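Local coordinates for M32 carboxypeptidase (Pyrococcus furiosus, PDB 1KA2), which removes amino acids one at a time from the C-terminus of peptides with broad specificity, acting as a metal-dependent carboxypeptidase, at residues A[169-174]-A[472-477]; A[158-161]-A[166-169]; A[221-226]-A[451-456]; A[438-443]-A[457-462]. All blocks are in the same frame, centred on the assembly; numbering follows the deposited sequence.

Contact 1: A[169-174]-A[472-477]; sequences TRDVEK and PPKELL
Asp171 OD2 is held from two sides: it accepts a hydrogen bond from the backbone N of Arg168 and forms a salt bridge, 2.9 Å long, with Lys474 NZ. This is a surface salt bridge between the first turns of two helices that lie far apart in sequence, 169-192 and 473-481. Arg168 is the N-cap residue of the first of them, and Asp171, three residues on, accepts a bond from its N-H at the start of the helix. Asp171 CG sits beside its own backbone N (chi1 -73°), and that turn swings the carboxylate back over the start of the helix, where it can serve Arg168 and still meet the lysine. A negative group at this end should also sit well with the helix dipole.

Lys474 comes from the opposite direction. Beyond CG its chain is stretched out, and it has to be, because the CA atoms of Asp171 and Lys474 are 10.9 Å apart. NZ sits between the two carboxylate oxygens, 2.9 Å from Asp171 OD1 as well. Both bonds are weak in geometry, so the attraction is better read as charge shared over the two oxygens than as one directed bond. The second helix begins with Pro472 as N-cap, and Leu476 N returns to Pro472 O at 2.9 Å. Nearby, Glu173 forms a separate salt bridge with Arg371 of helix 359-375. Behind the charged tip, Lys474 CE lies 3.6 Å from Asp171 OD2.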
# COMPACT_ATOMS: atom_id res chain seq x y z
N THR A 169 -36.37 7.91 -8.83
CA THR A 169 -36.50 7.96 -10.28
C THR A 169 -37.12 9.30 -10.69
O THR A 169 -36.68 9.91 -11.66
CB THR A 169 -37.39 6.80 -10.81
OG1 THR A 169 -36.80 5.54 -10.46
CG2 THR A 169 -37.53 6.87 -12.33
N ARG A 170 -38.11 9.75 -9.92
CA ARG A 170 -38.79 11.02 -10.19
C ARG A 170 -37.78 12.16 -10.21
O ARG A 170 -37.88 13.07 -11.02
CB ARG A 170 -39.87 11.29 -9.13
CG ARG A 170 -40.73 10.07 -8.81
CD ARG A 170 -41.87 10.40 -7.84
NE ARG A 170 -42.94 11.17 -8.48
CZ ARG A 170 -43.76 10.67 -9.41
NH1 ARG A 170 -43.64 9.41 -9.80
NH2 ARG A 170 -44.71 11.44 -9.94
N ASP A 171 -36.80 12.10 -9.31
CA ASP A 171 -35.76 13.12 -9.26
C ASP A 171 -35.04 13.17 -10.62
O ASP A 171 -34.97 14.21 -11.28
CB ASP A 171 -34.72 12.80 -8.18
CG ASP A 171 -35.24 13.02 -6.77
OD1 ASP A 171 -35.59 14.16 -6.43
OD2 ASP A 171 -35.29 12.05 -5.99
N VAL A 172 -34.52 12.02 -11.04
CA VAL A 172 -33.78 11.90 -12.29
C VAL A 172 -34.64 12.24 -13.49
O VAL A 172 -34.18 12.85 -14.45
CB VAL A 172 -33.21 10.47 -12.47
CG1 VAL A 172 -32.31 10.41 -13.70
CG2 VAL A 172 -32.44 10.05 -11.22
N GLU A 173 -35.90 11.83 -13.44
CA GLU A 173 -36.83 12.09 -14.53
C GLU A 173 -36.93 13.60 -14.75
O GLU A 173 -36.94 14.07 -15.88
CB GLU A 173 -38.20 11.52 -14.18
CG GLU A 173 -39.20 11.48 -15.31
CD GLU A 173 -40.41 10.66 -14.94
OE1 GLU A 173 -41.06 10.99 -13.92
OE2 GLU A 173 -40.71 9.68 -15.65
N LYS A 174 -36.98 14.33 -13.64
CA LYS A 174 -37.09 15.79 -13.66
C LYS A 174 -35.90 16.56 -14.24
O LYS A 174 -36.07 17.40 -15.13
CB LYS A 174 -37.35 16.32 -12.25
CG LYS A 174 -37.02 17.81 -12.11
CD LYS A 174 -36.46 18.15 -10.73
CE LYS A 174 -35.87 19.57 -10.71
NZ LYS A 174 -34.65 19.71 -11.56
N PRO A 472 -28.03 13.59 4.84
CA PRO A 472 -28.18 12.89 3.56
C PRO A 472 -27.90 13.91 2.46
O PRO A 472 -27.94 15.12 2.72
CB PRO A 472 -29.64 12.44 3.57
CG PRO A 472 -29.95 12.32 5.05
CD PRO A 472 -29.27 13.53 5.62
N PRO A 473 -27.63 13.46 1.23
CA PRO A 473 -27.35 14.39 0.13
C PRO A 473 -28.32 15.56 0.01
O PRO A 473 -27.90 16.72 -0.03
CB PRO A 473 -27.41 13.48 -1.10
CG PRO A 473 -26.92 12.18 -0.58
CD PRO A 473 -27.64 12.06 0.75
N LYS A 474 -29.61 15.27 -0.04
CA LYS A 474 -30.60 16.34 -0.18
C LYS A 474 -30.59 17.31 0.99
O LYS A 474 -30.49 18.51 0.79
CB LYS A 474 -31.99 15.74 -0.37
CG LYS A 474 -32.13 15.05 -1.72
CD LYS A 474 -33.53 14.54 -1.94
CE LYS A 474 -33.68 13.94 -3.32
NZ LYS A 474 -35.10 13.66 -3.64
N GLU A 475 -30.69 16.78 2.20
CA GLU A 475 -30.70 17.64 3.38
C GLU A 475 -29.42 18.48 3.44
O GLU A 475 -29.44 19.60 3.93
CB GLU A 475 -30.86 16.78 4.64
CG GLU A 475 -31.04 17.59 5.91
CD GLU A 475 -31.41 16.74 7.11
OE1 GLU A 475 -31.51 17.29 8.23
OE2 GLU A 475 -31.61 15.51 6.94
N LEU A 476 -28.32 17.94 2.93
CA LEU A 476 -27.05 18.67 2.93
C LEU A 476 -27.15 19.91 2.05
O LEU A 476 -26.69 20.99 2.44
CB LEU A 476 -25.91 17.78 2.44
CG LEU A 476 -24.56 18.49 2.25
CD1 LEU A 476 -24.17 19.23 3.52
CD2 LEU A 476 -23.49 17.47 1.86
N LEU A 477 -27.73 19.76 0.87
CA LEU A 477 -27.88 20.88 -0.06
C LEU A 477 -28.76 22.00 0.49
O LEU A 477 -28.37 23.17 0.46
CB LEU A 477 -28.45 20.40 -1.40
CG LEU A 477 -27.41 19.94 -2.41
CD1 LEU A 477 -28.10 19.26 -3.59
CD2 LEU A 477 -26.59 21.14 -2.87

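Contact 2: A[158-161]-A[166-169]; sequences ALLD and GLRT
Between Asp161 and Leu167 the chain doubles back, bringing their CA atoms to 5.0 Å, as the loop segment 166-169 runs back past the helical residues 158-161. Asp161 OD1 grips the loop: Gly166 N donates to it over 2.8 Å with an N-H...O angle of 159°, arriving on the anti side and somewhat out of the carboxylate plane. The same oxygen forms a salt bridge with Arg168 NH2 at 2.7 Å, meeting the guanidinium at its edge. Its sister oxygen, Asp161 OD2, pairs with Arg92, so the carboxylate is tied at both ends.

This is the short loop linking two consecutive helices, 155-163 and 169-192, in the largely helical M32 fold. Gly166 has a phi of 84°, where a side chain would press on the preceding carbonyl oxygen. Arg168 points away from the helix at first, but bends at chi2 and chi3 and curls back beside Asp161. That bend also lets Arg168 NE reach Leu167 O from above the carbonyl plane, while Gly166 O lies over one guanidinium face.

The rest of the contact is apolar. Leu160 CG meets Leu167 CD2 at 3.7 Å, and Leu160 CD2 rests against the backbone at Arg168 O, 3.6 Å away. Leu160 also touches Pro421, and Leu167 touches Ile425, both on helix 421-440.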
# COMPACT_ATOMS: atom_id res chain seq x y z
N ALA A 158 -34.87 1.91 -6.10
CA ALA A 158 -34.03 1.14 -5.19
C ALA A 158 -32.58 1.07 -5.64
O ALA A 158 -31.67 1.07 -4.81
CB ALA A 158 -34.60 -0.28 -5.03
N LEU A 159 -32.34 1.00 -6.95
CA LEU A 159 -30.97 0.94 -7.46
C LEU A 159 -30.34 2.33 -7.37
O LEU A 159 -29.18 2.49 -6.99
CB LEU A 159 -30.98 0.44 -8.91
CG LEU A 159 -31.62 -0.94 -9.06
CD1 LEU A 159 -31.64 -1.35 -10.53
CD2 LEU A 159 -30.85 -1.96 -8.23
N LEU A 160 -31.14 3.33 -7.71
CA LEU A 160 -30.72 4.72 -7.68
C LEU A 160 -30.33 5.09 -6.25
O LEU A 160 -29.27 5.70 -6.02
CB LEU A 160 -31.89 5.59 -8.16
CG LEU A 160 -31.72 6.66 -9.24
CD1 LEU A 160 -30.67 6.25 -10.27
CD2 LEU A 160 -33.09 6.89 -9.90
N ASP A 161 -31.17 4.71 -5.29
CA ASP A 161 -30.94 5.00 -3.88
C ASP A 161 -29.72 4.27 -3.36
O ASP A 161 -29.14 4.65 -2.33
CB ASP A 161 -32.14 4.56 -3.03
CG ASP A 161 -31.91 4.80 -1.54
OD1 ASP A 161 -32.04 5.96 -1.09
OD2 ASP A 161 -31.58 3.83 -0.82
N GLY A 166 -31.16 8.58 -1.07
CA GLY A 166 -32.32 9.43 -1.23
C GLY A 166 -32.71 9.80 -2.66
O GLY A 166 -33.72 10.48 -2.87
N LEU A 167 -31.93 9.36 -3.64
CA LEU A 167 -32.25 9.67 -5.03
C LEU A 167 -33.44 8.80 -5.47
O LEU A 167 -33.54 7.63 -5.10
CB LEU A 167 -31.03 9.40 -5.93
CG LEU A 167 -31.10 10.01 -7.33
CD1 LEU A 167 -31.19 11.53 -7.22
CD2 LEU A 167 -29.86 9.62 -8.13
N ARG A 168 -34.36 9.40 -6.22
CA ARG A 168 -35.55 8.68 -6.69
C ARG A 168 -35.62 8.80 -8.20
O ARG A 168 -35.00 9.69 -8.77
CB ARG A 168 -36.83 9.28 -6.08
CG ARG A 168 -36.99 9.16 -4.57
CD ARG A 168 -37.17 7.72 -4.13
NE ARG A 168 -35.94 7.17 -3.58
CZ ARG A 168 -35.70 7.02 -2.28
NH1 ARG A 168 -36.61 7.36 -1.38
NH2 ARG A 168 -34.53 6.53 -1.87
N THR A 169 -36.37 7.91 -8.83
CA THR A 169 -36.50 7.96 -10.28
C THR A 169 -37.12 9.30 -10.69
O THR A 169 -36.68 9.91 -11.66
CB THR A 169 -37.39 6.80 -10.81
OG1 THR A 169 -36.80 5.54 -10.46
CG2 THR A 169 -37.53 6.87 -12.33

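Contact 3: A[221-226]-A[451-456]; sequences QKFGFP and AEFDPI
Phe223 drives its ring edge into the face of Phe453, a T-shaped pair with centroids 5.0 Å apart and planes at 80°. The leading edge is CD1 and CE1 of Phe223. CE1 comes within 3.6 Å of Phe453 CZ, and CD1 stands above the Phe453 plane but toward its rim, so the stem of the T is off centre. Though Phe223 CB points away from segment 451-456, the ring turns so that this CD1-CE1 edge meets Phe453.

A backbone carbonyl adds a polar touch: Lys222 O lies 3.4 Å from Phe453 CD1, reaching the ring obliquely. Apolar packing is lighter and nearer the surface, where the Lys222 chain, bent at chi2 (-57°), lays CD 4.1 Å from Ala451 CB.

Two helix ends meet here, each closed by a Schellman motif. Gly224 ends helix 209-223 with a phi of 83°, and Ala451 ends helix 444-450 with a positive phi as well, although it is not a glycine. The turn after Ala451 then presents Phe453 on the way into helix 454-465. Were Phe453 shortened to an alanine, the Phe223 edge would probably lose its aromatic face, with a gap opening between the two helix ends, where Leu318 and Val448 also pack.

On its other contacts, Phe223 reaches helix 261-278, which carries the HEXXH motif, through Val268 and Phe271, and meets Trp305 edge-to-face. Its side chain is about 9 Å from that of the metal ligand His269.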
# COMPACT_ATOMS: atom_id res chain seq x y z
N GLN A 221 0.54 22.68 -6.96
CA GLN A 221 1.13 23.54 -5.93
C GLN A 221 0.40 24.88 -5.94
O GLN A 221 0.26 25.53 -4.89
CB GLN A 221 2.62 23.75 -6.20
CG GLN A 221 3.36 22.46 -6.51
CD GLN A 221 4.87 22.66 -6.68
OE1 GLN A 221 5.64 22.30 -5.79
NE2 GLN A 221 5.29 23.22 -7.80
N LYS A 222 -0.09 25.30 -7.10
CA LYS A 222 -0.82 26.55 -7.18
C LYS A 222 -2.15 26.41 -6.45
O LYS A 222 -2.66 27.38 -5.91
CB LYS A 222 -1.05 26.95 -8.64
CG LYS A 222 0.17 27.57 -9.27
CD LYS A 222 0.62 28.79 -8.47
CE LYS A 222 1.97 29.29 -8.94
NZ LYS A 222 2.45 30.44 -8.12
N PHE A 223 -2.68 25.19 -6.44
CA PHE A 223 -3.94 24.90 -5.75
C PHE A 223 -3.70 24.70 -4.26
O PHE A 223 -4.65 24.67 -3.47
CB PHE A 223 -4.59 23.62 -6.30
CG PHE A 223 -5.24 23.77 -7.65
CD1 PHE A 223 -5.44 25.02 -8.23
CD2 PHE A 223 -5.70 22.64 -8.34
CE1 PHE A 223 -6.08 25.14 -9.46
CE2 PHE A 223 -6.34 22.75 -9.57
CZ PHE A 223 -6.54 24.00 -10.13
N GLY A 224 -2.44 24.54 -3.87
CA GLY A 224 -2.14 24.32 -2.47
C GLY A 224 -2.31 22.86 -2.08
O GLY A 224 -2.48 22.53 -0.90
N PHE A 225 -2.26 21.97 -3.07
CA PHE A 225 -2.37 20.53 -2.84
C PHE A 225 -1.17 20.20 -1.94
O PHE A 225 -0.02 20.39 -2.34
CB PHE A 225 -2.30 19.79 -4.18
CG PHE A 225 -2.71 18.34 -4.11
CD1 PHE A 225 -3.91 17.98 -3.51
CD2 PHE A 225 -1.93 17.36 -4.69
CE1 PHE A 225 -4.33 16.65 -3.48
CE2 PHE A 225 -2.33 16.03 -4.67
CZ PHE A 225 -3.54 15.67 -4.06
N PRO A 226 -1.43 19.70 -0.72
CA PRO A 226 -0.39 19.36 0.26
C PRO A 226 0.46 18.10 0.01
O PRO A 226 0.38 17.13 0.77
CB PRO A 226 -1.18 19.29 1.56
CG PRO A 226 -2.46 18.67 1.12
CD PRO A 226 -2.77 19.39 -0.19
N ALA A 451 -4.29 32.99 -8.93
CA ALA A 451 -3.95 31.82 -8.13
C ALA A 451 -4.30 31.98 -6.65
O ALA A 451 -3.68 31.35 -5.79
CB ALA A 451 -2.46 31.47 -8.29
N GLU A 452 -5.29 32.82 -6.37
CA GLU A 452 -5.73 33.02 -4.99
C GLU A 452 -6.92 32.10 -4.73
O GLU A 452 -8.08 32.54 -4.75
CB GLU A 452 -6.13 34.47 -4.78
CG GLU A 452 -4.96 35.44 -4.90
CD GLU A 452 -5.41 36.89 -4.88
OE1 GLU A 452 -6.21 37.26 -3.99
OE2 GLU A 452 -4.96 37.65 -5.76
N PHE A 453 -6.64 30.83 -4.47
CA PHE A 453 -7.69 29.85 -4.23
C PHE A 453 -8.12 29.60 -2.79
O PHE A 453 -9.13 28.94 -2.56
CB PHE A 453 -7.29 28.51 -4.85
CG PHE A 453 -7.01 28.58 -6.31
CD1 PHE A 453 -5.71 28.73 -6.78
CD2 PHE A 453 -8.05 28.49 -7.23
CE1 PHE A 453 -5.44 28.78 -8.13
CE2 PHE A 453 -7.79 28.55 -8.59
CZ PHE A 453 -6.49 28.69 -9.04
N ASP A 454 -7.38 30.12 -1.83
CA ASP A 454 -7.75 29.89 -0.44
C ASP A 454 -9.20 30.27 -0.11
O ASP A 454 -9.92 29.47 0.49
CB ASP A 454 -6.78 30.61 0.50
CG ASP A 454 -5.41 29.96 0.53
OD1 ASP A 454 -5.29 28.80 0.07
OD2 ASP A 454 -4.45 30.60 1.00
N PRO A 455 -9.64 31.48 -0.49
CA PRO A 455 -11.04 31.81 -0.17
C PRO A 455 -12.06 30.87 -0.81
O PRO A 455 -13.11 30.59 -0.23
CB PRO A 455 -11.17 33.27 -0.64
CG PRO A 455 -10.09 33.42 -1.68
CD PRO A 455 -8.95 32.63 -1.09
N ILE A 456 -11.74 30.38 -2.00
CA ILE A 456 -12.62 29.46 -2.72
C ILE A 456 -12.59 28.09 -2.07
O ILE A 456 -13.61 27.40 -2.02
CB ILE A 456 -12.20 29.34 -4.19
CG1 ILE A 456 -12.50 30.66 -4.90
CG2 ILE A 456 -12.92 28.15 -4.86
CD1 ILE A 456 -11.98 30.73 -6.31

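Contact 4: A[438-443]-A[457-462]; sequences KKDIPD and KAWLRE
Trp459 gives the most surface to this contact, and its indole NE1 donates to Asp440 OD2 at 2.7 Å. The bond is nearly straight, with an N-H...O angle of 176°. The oxygen lies in the indole plane at the ring edge and offers its anti lone pair, the one turned away from its partner oxygen. The carboxylate itself is twisted 44° from the ring. Trp459 CG stands opposite its backbone N (chi1 -172°), which carries the indole out from helix 454-465 toward the last turn of helix 421-440.

Ile441, the first residue beyond that helix, contributes a looser apolar touch, its CD1 4.2 Å from Trp459 CB. Lys463 makes a cation-pi contact with the indole and a long, weak ion pair with Asp440 OD2. A leucine at Trp459 would probably deprive Asp440 OD2 of its N-H partner and Lys463 of its aromatic surface.

Trp459 also packs on His436 and Ile437, so the indole lies along the C-terminal end of helix 421-440. The short helix 444-450 makes the connection between the two helices, and Leu460 faces helix 295-309, packing on Gln301, Phe304 and Trp305.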
# COMPACT_ATOMS: atom_id res chain seq x y z
N LYS A 438 -20.34 32.70 -6.53
CA LYS A 438 -20.19 33.92 -7.32
C LYS A 438 -20.85 35.08 -6.57
O LYS A 438 -20.55 36.25 -6.82
CB LYS A 438 -20.83 33.73 -8.69
CG LYS A 438 -20.57 34.84 -9.66
CD LYS A 438 -19.10 34.99 -9.97
CE LYS A 438 -18.88 36.11 -10.98
NZ LYS A 438 -17.44 36.34 -11.27
N LYS A 439 -21.74 34.73 -5.65
CA LYS A 439 -22.46 35.70 -4.83
C LYS A 439 -21.63 36.16 -3.63
O LYS A 439 -21.55 37.35 -3.35
CB LYS A 439 -23.79 35.10 -4.35
CG LYS A 439 -24.43 35.85 -3.19
CD LYS A 439 -25.83 35.34 -2.87
CE LYS A 439 -25.83 33.89 -2.41
NZ LYS A 439 -27.21 33.36 -2.21
N ASP A 440 -21.02 35.21 -2.92
CA ASP A 440 -20.20 35.56 -1.77
C ASP A 440 -18.81 36.03 -2.17
O ASP A 440 -18.13 36.69 -1.39
CB ASP A 440 -20.07 34.37 -0.82
CG ASP A 440 -21.40 33.89 -0.31
OD1 ASP A 440 -22.27 34.76 -0.05
OD2 ASP A 440 -21.59 32.67 -0.15
N ILE A 441 -18.40 35.68 -3.39
CA ILE A 441 -17.09 36.06 -3.90
C ILE A 441 -17.23 36.53 -5.34
O ILE A 441 -16.85 35.83 -6.28
CB ILE A 441 -16.12 34.86 -3.87
CG1 ILE A 441 -16.16 34.18 -2.49
CG2 ILE A 441 -14.70 35.32 -4.19
CD1 ILE A 441 -15.32 32.92 -2.40
N PRO A 442 -17.78 37.74 -5.54
CA PRO A 442 -17.97 38.29 -6.89
C PRO A 442 -16.68 38.46 -7.69
O PRO A 442 -16.73 38.63 -8.91
CB PRO A 442 -18.70 39.61 -6.64
CG PRO A 442 -18.23 40.00 -5.26
CD PRO A 442 -18.26 38.69 -4.52
N ASP A 443 -15.54 38.42 -7.02
CA ASP A 443 -14.26 38.56 -7.71
C ASP A 443 -13.65 37.16 -7.89
O ASP A 443 -12.43 36.98 -7.87
CB ASP A 443 -13.32 39.46 -6.90
CG ASP A 443 -12.98 38.88 -5.54
OD1 ASP A 443 -13.85 38.22 -4.94
OD2 ASP A 443 -11.85 39.10 -5.07
N LYS A 457 -11.42 27.69 -1.59
CA LYS A 457 -11.27 26.40 -0.93
C LYS A 457 -12.02 26.45 0.39
O LYS A 457 -12.68 25.49 0.78
CB LYS A 457 -9.78 26.09 -0.70
CG LYS A 457 -9.01 25.77 -1.98
CD LYS A 457 -7.51 25.98 -1.81
CE LYS A 457 -6.91 25.04 -0.78
NZ LYS A 457 -5.45 25.27 -0.61
N ALA A 458 -11.92 27.58 1.08
CA ALA A 458 -12.58 27.75 2.38
C ALA A 458 -14.11 27.83 2.23
O ALA A 458 -14.85 27.36 3.10
CB ALA A 458 -12.04 29.00 3.07
N TRP A 459 -14.57 28.43 1.14
CA TRP A 459 -16.02 28.55 0.91
C TRP A 459 -16.58 27.14 0.74
O TRP A 459 -17.62 26.81 1.30
CB TRP A 459 -16.29 29.37 -0.36
CG TRP A 459 -17.74 29.70 -0.57
CD1 TRP A 459 -18.38 30.85 -0.20
CD2 TRP A 459 -18.72 28.88 -1.22
NE1 TRP A 459 -19.70 30.80 -0.59
CE2 TRP A 459 -19.93 29.60 -1.22
CE3 TRP A 459 -18.69 27.61 -1.81
CZ2 TRP A 459 -21.10 29.10 -1.78
CZ3 TRP A 459 -19.86 27.10 -2.37
CH2 TRP A 459 -21.05 27.85 -2.35
N LEU A 460 -15.88 26.32 -0.04
CA LEU A 460 -16.30 24.94 -0.26
C LEU A 460 -16.30 24.16 1.05
O LEU A 460 -17.20 23.36 1.30
CB LEU A 460 -15.37 24.25 -1.28
CG LEU A 460 -15.73 24.16 -2.78
CD1 LEU A 460 -17.18 24.53 -3.04
CD2 LEU A 460 -14.82 25.04 -3.56
N ARG A 461 -15.31 24.40 1.90
CA ARG A 461 -15.22 23.70 3.18
C ARG A 461 -16.44 23.95 4.06
O ARG A 461 -17.11 23.01 4.48
CB ARG A 461 -13.96 24.13 3.94
CG ARG A 461 -13.77 23.45 5.28
CD ARG A 461 -12.31 23.54 5.71
NE ARG A 461 -11.92 22.37 6.50
CZ ARG A 461 -10.66 21.97 6.66
NH1 ARG A 461 -9.66 22.63 6.09
NH2 ARG A 461 -10.39 20.88 7.39
N GLU A 462 -16.72 25.22 4.32
CA GLU A 462 -17.85 25.61 5.15
C GLU A 462 -19.19 25.17 4.60
O GLU A 462 -20.07 24.73 5.35
CB GLU A 462 -17.88 27.13 5.33
CG GLU A 462 -17.26 27.61 6.63
CD GLU A 462 -17.95 27.04 7.85
OE1 GLU A 462 -19.19 27.20 7.97
OE2 GLU A 462 -17.25 26.43 8.69

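Contacts 1 and 2 adjoin, with centres about 9 Å apart; they share Thr169, and Val172 packs on Leu160 and Leu167 between them. Contacts 3 and 4, centres about 13 Å apart, both use helix 454-465 and are joined by a probable hydrogen bond from Lys457 NZ to Phe223 O. Contacts 2 and 3 lie on opposite sides of the chain's centre, centres about 35 Å apart, while contact 1 comes within about 7 Å of contact 4 at the nearest atoms without touching. Along the sequence contact 2 closes first; contact 1 encloses contacts 3 and 4, whose segments interleave. Contacts 1 and 3 tie the C-terminal helices back to helices 169-192 and 209-223, while contacts 2 and 4 are local.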